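PDB 3GOX: restriction endonuclease Hpy99I from Helicobacter pylori, which recognises a specific pseudopalindromic target sequence in double-stranded DNA and cleaves the strands as a zinc-containing type II restriction enzyme of the beta-beta-alpha-Me class. Local coordinates for residues L24-P29 and L50-R55; N79-L84 and P105-C110; L155-N160 and R167-D172. All blocks are in the same frame, centred on the assembly; numbering follows the deposited sequence. Where two conformers were deposited one is given.

Contact 1 (L24-P29 and L50-R55); sequences LGNIVP and LNELKR
Ile-27 and Lys-54 make the tight part of this contact, where a type II' beta turn from Leu-24 to Ile-27 packs on edge strand 52-57 of the antiparallel sheet in the SH3-like domain. With CG1 beside its own backbone N (chi1 -56°), Ile-27 rests CG1 on Lys-54 CD at 3.5 Å, the two side chains running antiparallel alongside one another. Farther out, Ile-27 CD1 meets Leu-50 CD1 at 4.1 Å. Ile-27, the buried residue of the contact, also touches Phe-47 of the neighbouring strand 42-47. In Lys-54 the bend at the third torsion (74°) brings CE to within 3.2 Å of Leu-24 O, and the fourth (75°) then sets the position of NZ.

The other side is polar and looser. Asn-26, exposed, meets Glu-52 at about a right angle, and its ND2 gives a weak though nearly straight hydrogen bond to Glu-52 OE1 at 3.4 Å. Glu-52 OE2 and Lys-54 NZ form a long ion pair, 3.8 Å apart. A single water knits these groups to the turn: it donates to Glu-52 OE2 and accepts from both Lys-54 NZ, at 2.8 Å, and the backbone N of Asn-26, at 2.9 Å.

Contact 2 (N79-L84 and P105-C110); sequences NICHIL and PSCREC. With ZN (zinc ion), chain E; nucleotides of chain D.
Cys-81 and Cys-107 each turn SG between the backbone N and the carbonyl carbon (chi1 66° and 72°), while Cys-110 sets SG anti to its carbonyl carbon (chi1 -71°); these torsions point three sulfurs from two distant segments at one zinc ion. Cys-78 supplies the fourth, completing a Cys4 site of two CxxC pairs, the second of them at the start of helix 108-115. Cys-110 SG lies 2.3 Å from the zinc. Cys-107 SG has a second task: at the N-cap position it accepts a hydrogen bond from Cys-110 N at 3.5 Å, tying metal binding to the first turn of the helix.

Beside the metal, Ile-80 covers Cys-110, with Ile-80 CB 3.8 Å from Cys-110 SG. The CG1 branch of Ile-80 reaches Ser-106 OG at 3.7 Å. The segments are joined directly by the backbone hydrogen bond from Asn-79 N to Pro-105 O, 3.0 Å long. The side chain of Asn-79 runs parallel to the proline ring, its CG 3.8 Å from Pro-105 CB.

Farther along the loop, His-82 ND1 donates to Ile-80 O at 3.3 Å, and its NE2 is hydrogen-bonded to Thr-152 OG1 of the second subunit. The DNA is met by Pro-105, whose CB approaches OP2 of thymidine 5, chain D, at 3.6 Å.

Contact 3 (L155-N160 and R167-D172); sequences LVHDHN and REWICD. With NA (sodium ion), chain G; ZN (zinc ion), chain F; nucleotides of chain D.
Asp-158 and Arg-167 pair through a side-on, two-nitrogen grip, their planes turned 49° apart. Arg-167 NE donates almost straight to Asp-158 OD2 at 2.8 Å, in the guanidinium plane but above that of the carboxylate; NH2 reaches the syn lone pair of OD1 at 3.0 Å. Both oxygens have more to do: OD1 binds the sodium ion at 2.3 Å, and OD2 is hydrogen-bonded to Tyr-194 OH of the second subunit. Arg-167 NH2 also pairs with Asp-183. The arginine is therefore a second-shell residue that fixes the rotation of a metal ligand.

Backbone bonds Val-156 N to Ile-170 O, Ile-170 N to Val-156 O, Asp-158 N to Glu-168 O and Arg-167 N to Asp-158 O zip together the antiparallel hairpin of the beta-beta-alpha-Me finger, whose helix 172-180 follows directly and adds Asn-175 to the sodium shell. In this class the site normally holds the catalytic divalent metal, for which sodium probably stands in here. OP1 of deoxyadenosine 8, chain D, binds the ion at 2.2 Å and receives a weak bond from His-159 N; His-159 ND1 lies 3.2 Å from it, and NE2 is hydrogen-bonded to Val-117 O. His-159 O accepts from a sodium-bound water at 2.7 Å. Cys-171 SG binds the zinc ion with Cys-140, Cys-143 and Cys-174.

On the other face from Ile-170, the Trp-169 six-membered ring lies over one face of the His-157 imidazole, oblique at 44°. In the modelled conformer, one of two and so less certain, His-157 ND1 donates to OP1 of deoxyguanosine 9 at 2.8 Å and NE2 is hydrogen-bonded to Asp-128 OD1. Trp-169 NE1 is satisfied by Met-127 O.

How the contacts relate
From the N terminus, contact 1 closes a loop of 20 residues that contains strands 32-39 and 42-47 of the SH3-like sheet. Contact 2 then closes a second 20-residue loop, which holds most of strand 84-86 and strands 92-95 and 101-103, and delivers the chain to helix 108-115. Contact 3 spans only the six residues between the two segments of the nuclease hairpin. The three follow in series, so none nests in or crosses another. Contacts 1 and 2 meet where Val-28 CG2 packs on Ile-83 CD1 at 3.5 Å, joining the SH3-like domain to the first zinc site. Contact 3 stands apart, its centre 26 Å from that of contact 2. All three touch the second subunit.

Contact 1 (L24-P29 and L50-R55)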
loop_
_atom_site.group_PDB
_atom_site.type_symbol
_atom_site.label_atom_id
_atom_site.label_comp_id
_atom_site.label_asym_id
_atom_site.label_seq_id
_atom_site.Cartn_x
_atom_site.Cartn_y
_atom_site.Cartn_z
ATOM N N LEU A 24 -15.486 -19.480 -26.623
ATOM C CA LEU A 24 -14.516 -20.465 -27.081
ATOM C C LEU A 24 -14.261 -21.443 -25.939
ATOM O O LEU A 24 -13.346 -21.259 -25.139
ATOM C CB LEU A 24 -13.226 -19.769 -27.524
ATOM C CG LEU A 24 -13.362 -18.760 -28.664
ATOM C CD1 LEU A 24 -12.118 -17.867 -28.812
ATOM C CD2 LEU A 24 -13.714 -19.430 -29.993
ATOM N N GLY A 25 -15.095 -22.473 -25.856
ATOM C CA GLY A 25 -15.015 -23.436 -24.759
ATOM C C GLY A 25 -15.239 -22.734 -23.427
ATOM O O GLY A 25 -16.321 -22.188 -23.189
ATOM N N ASN A 26 -14.200 -22.719 -22.589
ATOM C CA ASN A 26 -14.250 -22.072 -21.268
ATOM C C ASN A 26 -14.124 -20.568 -21.332
ATOM O O ASN A 26 -14.355 -19.889 -20.324
ATOM C CB ASN A 26 -13.103 -22.557 -20.367
ATOM C CG ASN A 26 -13.182 -24.018 -20.047
ATOM O OD1 ASN A 26 -14.259 -24.565 -19.817
ATOM N ND2 ASN A 26 -12.013 -24.667 -19.994
ATOM N N ILE A 27 -13.746 -20.043 -22.499
ATOM C CA ILE A 27 -13.396 -18.631 -22.651
ATOM C C ILE A 27 -14.613 -17.814 -23.060
ATOM O O ILE A 27 -15.160 -18.020 -24.138
ATOM C CB ILE A 27 -12.312 -18.461 -23.717
ATOM C CG1 ILE A 27 -11.092 -19.318 -23.372
ATOM C CG2 ILE A 27 -11.943 -16.996 -23.876
ATOM C CD1 ILE A 27 -10.454 -19.035 -22.033
ATOM N N VAL A 28 -15.012 -16.874 -22.206
ATOM C CA VAL A 28 -16.180 -16.037 -22.498
ATOM C C VAL A 28 -15.836 -14.917 -23.480
ATOM O O VAL A 28 -14.672 -14.516 -23.610
ATOM C CB VAL A 28 -16.807 -15.401 -21.224
ATOM C CG1 VAL A 28 -17.348 -16.493 -20.297
ATOM C CG2 VAL A 28 -15.830 -14.443 -20.514
ATOM N N PRO A 29 -16.853 -14.383 -24.176
ATOM C CA PRO A 29 -16.595 -13.244 -25.034
ATOM C C PRO A 29 -15.921 -12.086 -24.313
ATOM O O PRO A 29 -16.146 -11.888 -23.134
ATOM C CB PRO A 29 -17.983 -12.855 -25.553
ATOM C CG PRO A 29 -18.756 -14.103 -25.460
ATOM C CD PRO A 29 -18.267 -14.797 -24.239
ATOM N N LEU A 50 -7.520 -16.880 -17.549
ATOM C CA LEU A 50 -7.547 -18.292 -17.186
ATOM C C LEU A 50 -6.217 -18.999 -17.465
ATOM O O LEU A 50 -6.050 -20.167 -17.125
ATOM C CB LEU A 50 -8.711 -18.991 -17.894
ATOM C CG LEU A 50 -10.091 -18.509 -17.415
ATOM C CD1 LEU A 50 -11.182 -19.383 -18.028
ATOM C CD2 LEU A 50 -10.226 -18.450 -15.888
ATOM N N ASN A 51 -5.276 -18.278 -18.085
ATOM C CA ASN A 51 -3.957 -18.818 -18.427
ATOM C C ASN A 51 -4.096 -20.040 -19.319
ATOM O O ASN A 51 -3.422 -21.044 -19.097
ATOM C CB ASN A 51 -3.118 -19.166 -17.184
ATOM C CG ASN A 51 -1.625 -19.231 -17.481
ATOM O OD1 ASN A 51 -1.103 -18.462 -18.295
ATOM N ND2 ASN A 51 -0.927 -20.141 -16.807
ATOM N N GLU A 52 -4.993 -19.944 -20.294
ATOM C CA GLU A 52 -5.352 -21.060 -21.165
ATOM C C GLU A 52 -4.886 -20.743 -22.584
ATOM O O GLU A 52 -5.232 -19.700 -23.118
ATOM C CB GLU A 52 -6.867 -21.261 -21.141
ATOM C CG GLU A 52 -7.308 -22.525 -21.801
ATOM C CD GLU A 52 -8.774 -22.862 -21.541
ATOM O OE1 GLU A 52 -9.299 -22.585 -20.435
ATOM O OE2 GLU A 52 -9.387 -23.431 -22.463
ATOM N N LEU A 53 -4.096 -21.649 -23.168
ATOM C CA LEU A 53 -3.565 -21.481 -24.520
ATOM C C LEU A 53 -4.462 -22.296 -25.438
ATOM O O LEU A 53 -4.601 -23.511 -25.259
ATOM C CB LEU A 53 -2.101 -21.979 -24.595
ATOM C CG LEU A 53 -1.032 -20.999 -25.111
ATOM C CD1 LEU A 53 0.358 -21.632 -25.144
ATOM C CD2 LEU A 53 -1.380 -20.466 -26.460
ATOM N N LYS A 54 -5.094 -21.630 -26.406
ATOM C CA LYS A 54 -6.069 -22.272 -27.281
ATOM C C LYS A 54 -5.785 -21.963 -28.736
ATOM O O LYS A 54 -5.348 -20.861 -29.065
ATOM C CB LYS A 54 -7.471 -21.762 -26.958
ATOM C CG LYS A 54 -8.041 -22.319 -25.656
ATOM C CD LYS A 54 -9.400 -21.735 -25.345
ATOM C CE LYS A 54 -10.483 -22.308 -26.240
ATOM N NZ LYS A 54 -10.883 -23.706 -25.892
ATOM N N ARG A 55 -6.065 -22.939 -29.601
ATOM C CA ARG A 55 -6.059 -22.722 -31.049
ATOM C C ARG A 55 -7.378 -22.088 -31.487
ATOM O O ARG A 55 -8.452 -22.658 -31.248
ATOM C CB ARG A 55 -5.849 -24.032 -31.822
ATOM C CG ARG A 55 -5.702 -23.782 -33.303
ATOM C CD ARG A 55 -5.202 -24.986 -34.067
ATOM N NE ARG A 55 -3.802 -25.331 -33.784
ATOM C CZ ARG A 55 -2.734 -24.587 -34.105
ATOM N NH1 ARG A 55 -2.857 -23.401 -34.702
ATOM N NH2 ARG A 55 -1.518 -25.031 -33.802
HETATM O O HOH W 1 -11.707 -24.021 -23.258
#

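Contact 2 (N79-L84 and P105-C110)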
loop_
_atom_site.group_PDB
_atom_site.type_symbol
_atom_site.label_atom_id
_atom_site.label_comp_id
_atom_site.label_asym_id
_atom_site.label_seq_id
_atom_site.Cartn_x
_atom_site.Cartn_y
_atom_site.Cartn_z
ATOM N N ASN A 79 -7.595 -6.586 -14.222
ATOM C CA ASN A 79 -6.292 -7.175 -13.922
ATOM C C ASN A 79 -6.338 -8.578 -13.352
ATOM O O ASN A 79 -5.277 -9.178 -13.138
ATOM C CB ASN A 79 -5.465 -6.275 -12.998
ATOM C CG ASN A 79 -5.925 -6.355 -11.561
ATOM O OD1 ASN A 79 -7.105 -6.363 -11.301
ATOM N ND2 ASN A 79 -4.990 -6.416 -10.632
ATOM N N ILE A 80 -7.542 -9.107 -13.120
ATOM C CA ILE A 80 -7.683 -10.485 -12.657
ATOM C C ILE A 80 -8.215 -11.290 -13.831
ATOM O O ILE A 80 -7.456 -12.004 -14.488
ATOM C CB ILE A 80 -8.563 -10.582 -11.379
ATOM C CG1 ILE A 80 -8.000 -9.680 -10.271
ATOM C CG2 ILE A 80 -8.669 -12.021 -10.918
ATOM C CD1 ILE A 80 -6.605 -9.972 -9.852
ATOM N N CYS A 81 -9.472 -11.106 -14.188
ATOM C CA CYS A 81 -10.062 -11.900 -15.257
ATOM C C CYS A 81 -9.560 -11.519 -16.653
ATOM O O CYS A 81 -9.700 -12.298 -17.601
ATOM C CB CYS A 81 -11.603 -11.827 -15.207
ATOM S SG CYS A 81 -12.378 -10.203 -15.550
ATOM N N HIS A 82 -8.986 -10.326 -16.803
ATOM C CA HIS A 82 -8.497 -9.873 -18.115
ATOM C C HIS A 82 -9.589 -10.028 -19.180
ATOM O O HIS A 82 -9.359 -10.485 -20.298
ATOM C CB HIS A 82 -7.158 -10.544 -18.505
ATOM C CG HIS A 82 -5.969 -9.937 -17.828
ATOM N ND1 HIS A 82 -5.589 -10.266 -16.540
ATOM C CD2 HIS A 82 -5.116 -8.967 -18.233
ATOM C CE1 HIS A 82 -4.533 -9.538 -16.198
ATOM N NE2 HIS A 82 -4.231 -8.737 -17.200
ATOM N N ILE A 83 -10.776 -9.565 -18.829
ATOM C CA ILE A 83 -11.876 -9.369 -19.771
ATOM C C ILE A 83 -11.995 -7.866 -19.952
ATOM O O ILE A 83 -11.818 -7.091 -18.990
ATOM C CB ILE A 83 -13.190 -9.987 -19.231
ATOM C CG1 ILE A 83 -13.008 -11.501 -19.109
ATOM C CG2 ILE A 83 -14.393 -9.614 -20.101
ATOM C CD1 ILE A 83 -14.142 -12.202 -18.351
ATOM N N LEU A 84 -12.246 -7.469 -21.196
ATOM C CA LEU A 84 -12.434 -6.066 -21.552
ATOM C C LEU A 84 -13.886 -5.703 -21.239
ATOM O O LEU A 84 -14.804 -6.348 -21.761
ATOM C CB LEU A 84 -12.124 -5.864 -23.041
ATOM C CG LEU A 84 -12.262 -4.457 -23.622
ATOM C CD1 LEU A 84 -11.160 -3.552 -23.075
ATOM C CD2 LEU A 84 -12.253 -4.558 -25.170
ATOM N N PRO A 105 -8.314 -1.503 -10.307
ATOM C CA PRO A 105 -7.867 -2.285 -11.485
ATOM C C PRO A 105 -8.664 -3.571 -11.689
ATOM O O PRO A 105 -8.636 -4.118 -12.802
ATOM C CB PRO A 105 -6.415 -2.600 -11.155
ATOM C CG PRO A 105 -6.361 -2.617 -9.655
ATOM C CD PRO A 105 -7.338 -1.559 -9.208
ATOM N N SER A 106 -9.340 -4.066 -10.652
ATOM C CA SER A 106 -10.179 -5.267 -10.721
ATOM C C SER A 106 -11.655 -4.877 -10.835
ATOM O O SER A 106 -12.126 -3.981 -10.127
ATOM C CB SER A 106 -9.982 -6.129 -9.469
ATOM O OG SER A 106 -8.628 -6.252 -9.119
ATOM N N CYS A 107 -12.363 -5.546 -11.742
ATOM C CA CYS A 107 -13.770 -5.264 -12.001
ATOM C C CYS A 107 -14.634 -5.629 -10.799
ATOM O O CYS A 107 -14.214 -6.360 -9.900
ATOM C CB CYS A 107 -14.246 -6.021 -13.251
ATOM S SG CYS A 107 -14.423 -7.807 -13.052
ATOM N N ARG A 108 -15.865 -5.136 -10.799
ATOM C CA ARG A 108 -16.774 -5.392 -9.694
ATOM C C ARG A 108 -16.963 -6.885 -9.434
ATOM O O ARG A 108 -17.053 -7.285 -8.281
ATOM C CB ARG A 108 -18.118 -4.703 -9.921
ATOM C CG ARG A 108 -18.039 -3.185 -9.967
ATOM C CD ARG A 108 -19.411 -2.579 -10.262
ATOM N NE ARG A 108 -19.316 -1.239 -10.837
ATOM C CZ ARG A 108 -19.254 -0.103 -10.137
ATOM N NH1 ARG A 108 -19.288 -0.125 -8.809
ATOM N NH2 ARG A 108 -19.159 1.070 -10.772
ATOM N N GLU A 109 -17.042 -7.705 -10.472
ATOM C CA GLU A 109 -17.201 -9.145 -10.281
ATOM C C GLU A 109 -15.991 -9.755 -9.559
ATOM O O GLU A 109 -16.152 -10.538 -8.632
ATOM C CB GLU A 109 -17.465 -9.860 -11.607
ATOM C CG GLU A 109 -18.824 -9.536 -12.196
ATOM C CD GLU A 109 -19.951 -9.822 -11.230
ATOM O OE1 GLU A 109 -20.052 -10.981 -10.757
ATOM O OE2 GLU A 109 -20.731 -8.888 -10.929
ATOM N N CYS A 110 -14.785 -9.393 -9.979
ATOM C CA CYS A 110 -13.576 -9.948 -9.383
ATOM C C CYS A 110 -13.371 -9.404 -7.965
ATOM O O CYS A 110 -12.811 -10.092 -7.119
ATOM C CB CYS A 110 -12.348 -9.691 -10.271
ATOM S SG CYS A 110 -12.338 -10.680 -11.808
HETATM ZN ZN ZN E . -12.489 -9.068 -13.496
ATOM P P DT D 5 -3.531 0.109 -10.484
ATOM O OP1 DT D 5 -2.995 -1.053 -11.247
ATOM O OP2 DT D 5 -4.857 0.663 -10.831
ATOM O "O5'" DT D 5 -3.569 -0.333 -8.956
ATOM C "C5'" DT D 5 -2.495 -1.072 -8.384
ATOM C "C4'" DT D 5 -2.627 -1.068 -6.881
ATOM O "O4'" DT D 5 -2.492 0.276 -6.404
ATOM C "C3'" DT D 5 -3.996 -1.535 -6.395
ATOM O "O3'" DT D 5 -3.910 -2.929 -6.087
ATOM C "C2'" DT D 5 -4.263 -0.680 -5.162
ATOM C "C1'" DT D 5 -3.150 0.370 -5.159
ATOM N N1 DT D 5 -3.547 1.775 -4.999
ATOM C C2 DT D 5 -2.965 2.481 -3.976
ATOM O O2 DT D 5 -2.208 1.972 -3.166
ATOM N N3 DT D 5 -3.302 3.809 -3.933
ATOM C C4 DT D 5 -4.147 4.484 -4.790
ATOM O O4 DT D 5 -4.325 5.689 -4.644
ATOM C C5 DT D 5 -4.755 3.671 -5.824
ATOM C C7 DT D 5 -5.701 4.308 -6.793
ATOM C C6 DT D 5 -4.432 2.372 -5.871
#

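Contact 3 (L155-N160 and R167-D172)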
loop_
_atom_site.group_PDB
_atom_site.type_symbol
_atom_site.label_atom_id
_atom_site.label_comp_id
_atom_site.label_asym_id
_atom_site.label_seq_id
_atom_site.Cartn_x
_atom_site.Cartn_y
_atom_site.Cartn_z
ATOM N N LEU A 155 -6.206 4.469 12.173
ATOM C CA LEU A 155 -6.417 3.065 12.499
ATOM C C LEU A 155 -7.677 2.510 11.839
ATOM O O LEU A 155 -8.607 3.255 11.498
ATOM C CB LEU A 155 -6.498 2.861 14.009
ATOM C CG LEU A 155 -5.336 3.394 14.838
ATOM C CD1 LEU A 155 -5.487 2.877 16.256
ATOM C CD2 LEU A 155 -3.964 3.062 14.267
ATOM N N VAL A 156 -7.707 1.189 11.707
ATOM C CA VAL A 156 -8.855 0.500 11.121
ATOM C C VAL A 156 -9.169 -0.772 11.888
ATOM O O VAL A 156 -8.276 -1.343 12.531
ATOM C CB VAL A 156 -8.599 0.124 9.646
ATOM C CG1 VAL A 156 -8.424 1.374 8.805
ATOM C CG2 VAL A 156 -7.401 -0.823 9.514
ATOM N N HIS A 157 -10.448 -1.154 11.800
ATOM C CA HIS A 157 -10.951 -2.485 12.145
ATOM C C HIS A 157 -10.443 -3.459 11.095
ATOM O O HIS A 157 -10.953 -3.455 9.968
ATOM C CB HIS A 157 -12.486 -2.571 12.009
ATOM C CG HIS A 157 -13.276 -1.669 12.901
ATOM N ND1 HIS A 157 -13.703 -0.420 12.501
ATOM C CD2 HIS A 157 -13.825 -1.881 14.119
ATOM C CE1 HIS A 157 -14.433 0.119 13.460
ATOM N NE2 HIS A 157 -14.528 -0.750 14.450
ATOM N N ASP A 158 -9.439 -4.270 11.404
ATOM C CA ASP A 158 -9.097 -5.351 10.474
ATOM C C ASP A 158 -9.961 -6.589 10.772
ATOM O O ASP A 158 -10.335 -6.844 11.904
ATOM C CB ASP A 158 -7.604 -5.643 10.591
ATOM C CG ASP A 158 -7.161 -6.812 9.770
ATOM O OD1 ASP A 158 -7.575 -6.941 8.580
ATOM O OD2 ASP A 158 -6.339 -7.591 10.296
ATOM N N HIS A 159 -10.321 -7.332 9.717
ATOM C CA HIS A 159 -11.126 -8.550 9.863
ATOM C C HIS A 159 -10.694 -9.624 8.871
ATOM O O HIS A 159 -10.049 -9.333 7.839
ATOM C CB HIS A 159 -12.628 -8.227 9.729
ATOM C CG HIS A 159 -13.116 -8.166 8.319
ATOM N ND1 HIS A 159 -12.888 -7.088 7.494
ATOM C CD2 HIS A 159 -13.815 -9.060 7.585
ATOM C CE1 HIS A 159 -13.421 -7.324 6.307
ATOM N NE2 HIS A 159 -13.990 -8.513 6.336
ATOM N N ASN A 160 -11.020 -10.867 9.214
ATOM C CA ASN A 160 -10.787 -12.003 8.333
ATOM C C ASN A 160 -11.946 -12.120 7.335
ATOM O O ASN A 160 -13.107 -12.305 7.723
ATOM C CB ASN A 160 -10.613 -13.286 9.156
ATOM C CG ASN A 160 -10.298 -14.505 8.296
ATOM O OD1 ASN A 160 -11.098 -14.902 7.465
ATOM N ND2 ASN A 160 -9.135 -15.109 8.509
ATOM N N ARG A 167 -10.159 -9.262 13.572
ATOM C CA ARG A 167 -8.795 -9.512 14.010
ATOM C C ARG A 167 -8.486 -8.428 15.042
ATOM O O ARG A 167 -9.112 -8.435 16.092
ATOM C CB ARG A 167 -7.838 -9.582 12.818
ATOM C CG ARG A 167 -8.224 -10.734 11.880
ATOM C CD ARG A 167 -7.096 -11.204 10.972
ATOM N NE ARG A 167 -6.927 -10.297 9.843
ATOM C CZ ARG A 167 -7.018 -10.623 8.556
ATOM N NH1 ARG A 167 -7.250 -11.870 8.165
ATOM N NH2 ARG A 167 -6.867 -9.677 7.644
ATOM N N GLU A 168 -7.591 -7.488 14.752
ATOM C CA GLU A 168 -7.238 -6.423 15.702
ATOM C C GLU A 168 -7.318 -5.048 15.069
ATOM O O GLU A 168 -7.418 -4.907 13.834
ATOM C CB GLU A 168 -5.831 -6.643 16.282
ATOM C CG GLU A 168 -5.706 -7.962 17.036
ATOM C CD GLU A 168 -4.287 -8.335 17.447
ATOM O OE1 GLU A 168 -3.419 -7.444 17.567
ATOM O OE2 GLU A 168 -4.053 -9.543 17.691
ATOM N N TRP A 169 -7.291 -4.038 15.936
ATOM C CA TRP A 169 -7.057 -2.669 15.528
ATOM C C TRP A 169 -5.604 -2.546 15.117
ATOM O O TRP A 169 -4.701 -2.829 15.903
ATOM C CB TRP A 169 -7.379 -1.689 16.665
ATOM C CG TRP A 169 -8.855 -1.509 16.866
ATOM C CD1 TRP A 169 -9.663 -2.209 17.714
ATOM C CD2 TRP A 169 -9.700 -0.560 16.198
ATOM N NE1 TRP A 169 -10.953 -1.760 17.610
ATOM C CE2 TRP A 169 -11.005 -0.738 16.697
ATOM C CE3 TRP A 169 -9.470 0.441 15.239
ATOM C CZ2 TRP A 169 -12.083 0.031 16.260
ATOM C CZ3 TRP A 169 -10.540 1.202 14.800
ATOM C CH2 TRP A 169 -11.831 0.996 15.314
ATOM N N ILE A 170 -5.392 -2.121 13.868
ATOM C CA ILE A 170 -4.057 -1.969 13.294
ATOM C C ILE A 170 -4.029 -0.661 12.489
ATOM O O ILE A 170 -5.080 -0.077 12.175
ATOM C CB ILE A 170 -3.642 -3.180 12.382
ATOM C CG1 ILE A 170 -4.583 -3.341 11.180
ATOM C CG2 ILE A 170 -3.575 -4.489 13.196
ATOM C CD1 ILE A 170 -4.145 -4.451 10.209
ATOM N N CYS A 171 -2.837 -0.201 12.117
ATOM C CA CYS A 171 -2.750 1.016 11.308
ATOM C C CYS A 171 -3.169 0.743 9.858
ATOM O O CYS A 171 -3.075 -0.378 9.373
ATOM C CB CYS A 171 -1.367 1.674 11.419
ATOM S SG CYS A 171 -0.053 0.883 10.446
ATOM N N ASP A 172 -3.673 1.784 9.210
ATOM C CA ASP A 172 -4.140 1.714 7.808
ATOM C C ASP A 172 -3.005 1.285 6.885
ATOM O O ASP A 172 -3.237 0.554 5.927
ATOM C CB ASP A 172 -4.721 3.089 7.408
ATOM C CG ASP A 172 -5.229 3.147 5.960
ATOM O OD1 ASP A 172 -6.360 2.710 5.697
ATOM O OD2 ASP A 172 -4.519 3.723 5.100
HETATM NA NA NA G . -7.999 -5.983 6.551
HETATM ZN ZN ZN F . 1.094 -0.870 11.503
ATOM P P DA D 8 -10.545 -4.424 5.897
ATOM O OP1 DA D 8 -10.206 -5.628 6.704
ATOM O OP2 DA D 8 -11.759 -4.434 5.038
ATOM O "O5'" DA D 8 -10.649 -3.199 6.912
ATOM C "C5'" DA D 8 -11.669 -2.207 6.787
ATOM C "C4'" DA D 8 -11.051 -0.865 6.469
ATOM O "O4'" DA D 8 -10.816 -0.747 5.054
ATOM C "C3'" DA D 8 -11.939 0.325 6.801
ATOM O "O3'" DA D 8 -11.749 0.655 8.182
ATOM C "C2'" DA D 8 -11.386 1.410 5.894
ATOM C "C1'" DA D 8 -10.764 0.636 4.724
ATOM N N9 DA D 8 -11.430 0.813 3.434
ATOM C C8 DA D 8 -12.013 -0.155 2.654
ATOM N N7 DA D 8 -12.493 0.297 1.520
ATOM C C5 DA D 8 -12.218 1.656 1.561
ATOM C C6 DA D 8 -12.469 2.698 0.652
ATOM N N6 DA D 8 -13.066 2.519 -0.530
ATOM N N1 DA D 8 -12.073 3.943 0.996
ATOM C C2 DA D 8 -11.461 4.116 2.177
ATOM N N3 DA D 8 -11.164 3.216 3.114
ATOM C C4 DA D 8 -11.575 1.992 2.741
ATOM P P DG D 9 -12.992 1.138 9.081
ATOM O OP1 DG D 9 -12.487 1.146 10.478
ATOM O OP2 DG D 9 -14.197 0.340 8.738
ATOM O "O5'" DG D 9 -13.221 2.650 8.642
ATOM C "C5'" DG D 9 -12.187 3.607 8.837
ATOM C "C4'" DG D 9 -12.587 4.955 8.284
ATOM O "O4'" DG D 9 -12.795 4.878 6.852
ATOM C "C3'" DG D 9 -13.878 5.557 8.823
ATOM O "O3'" DG D 9 -13.793 6.946 8.536
ATOM C "C2'" DG D 9 -14.900 4.955 7.878
ATOM C "C1'" DG D 9 -14.164 5.154 6.559
ATOM N N9 DG D 9 -14.559 4.296 5.445
ATOM C C8 DG D 9 -14.598 2.921 5.424
ATOM N N7 DG D 9 -14.949 2.435 4.264
ATOM C C5 DG D 9 -15.166 3.553 3.471
ATOM C C6 DG D 9 -15.564 3.656 2.107
ATOM O O6 DG D 9 -15.805 2.749 1.300
ATOM N N1 DG D 9 -15.669 4.984 1.705
ATOM C C2 DG D 9 -15.426 6.073 2.503
ATOM N N2 DG D 9 -15.591 7.276 1.928
ATOM N N3 DG D 9 -15.051 5.992 3.771
ATOM C C4 DG D 9 -14.941 4.711 4.187
HETATM O O HOH W 2 -9.063 -8.016 5.663
HETATM O O HOH W 3 -6.201 -14.457 9.292
HETATM O O HOH W 4 -6.366 -6.496 4.959
#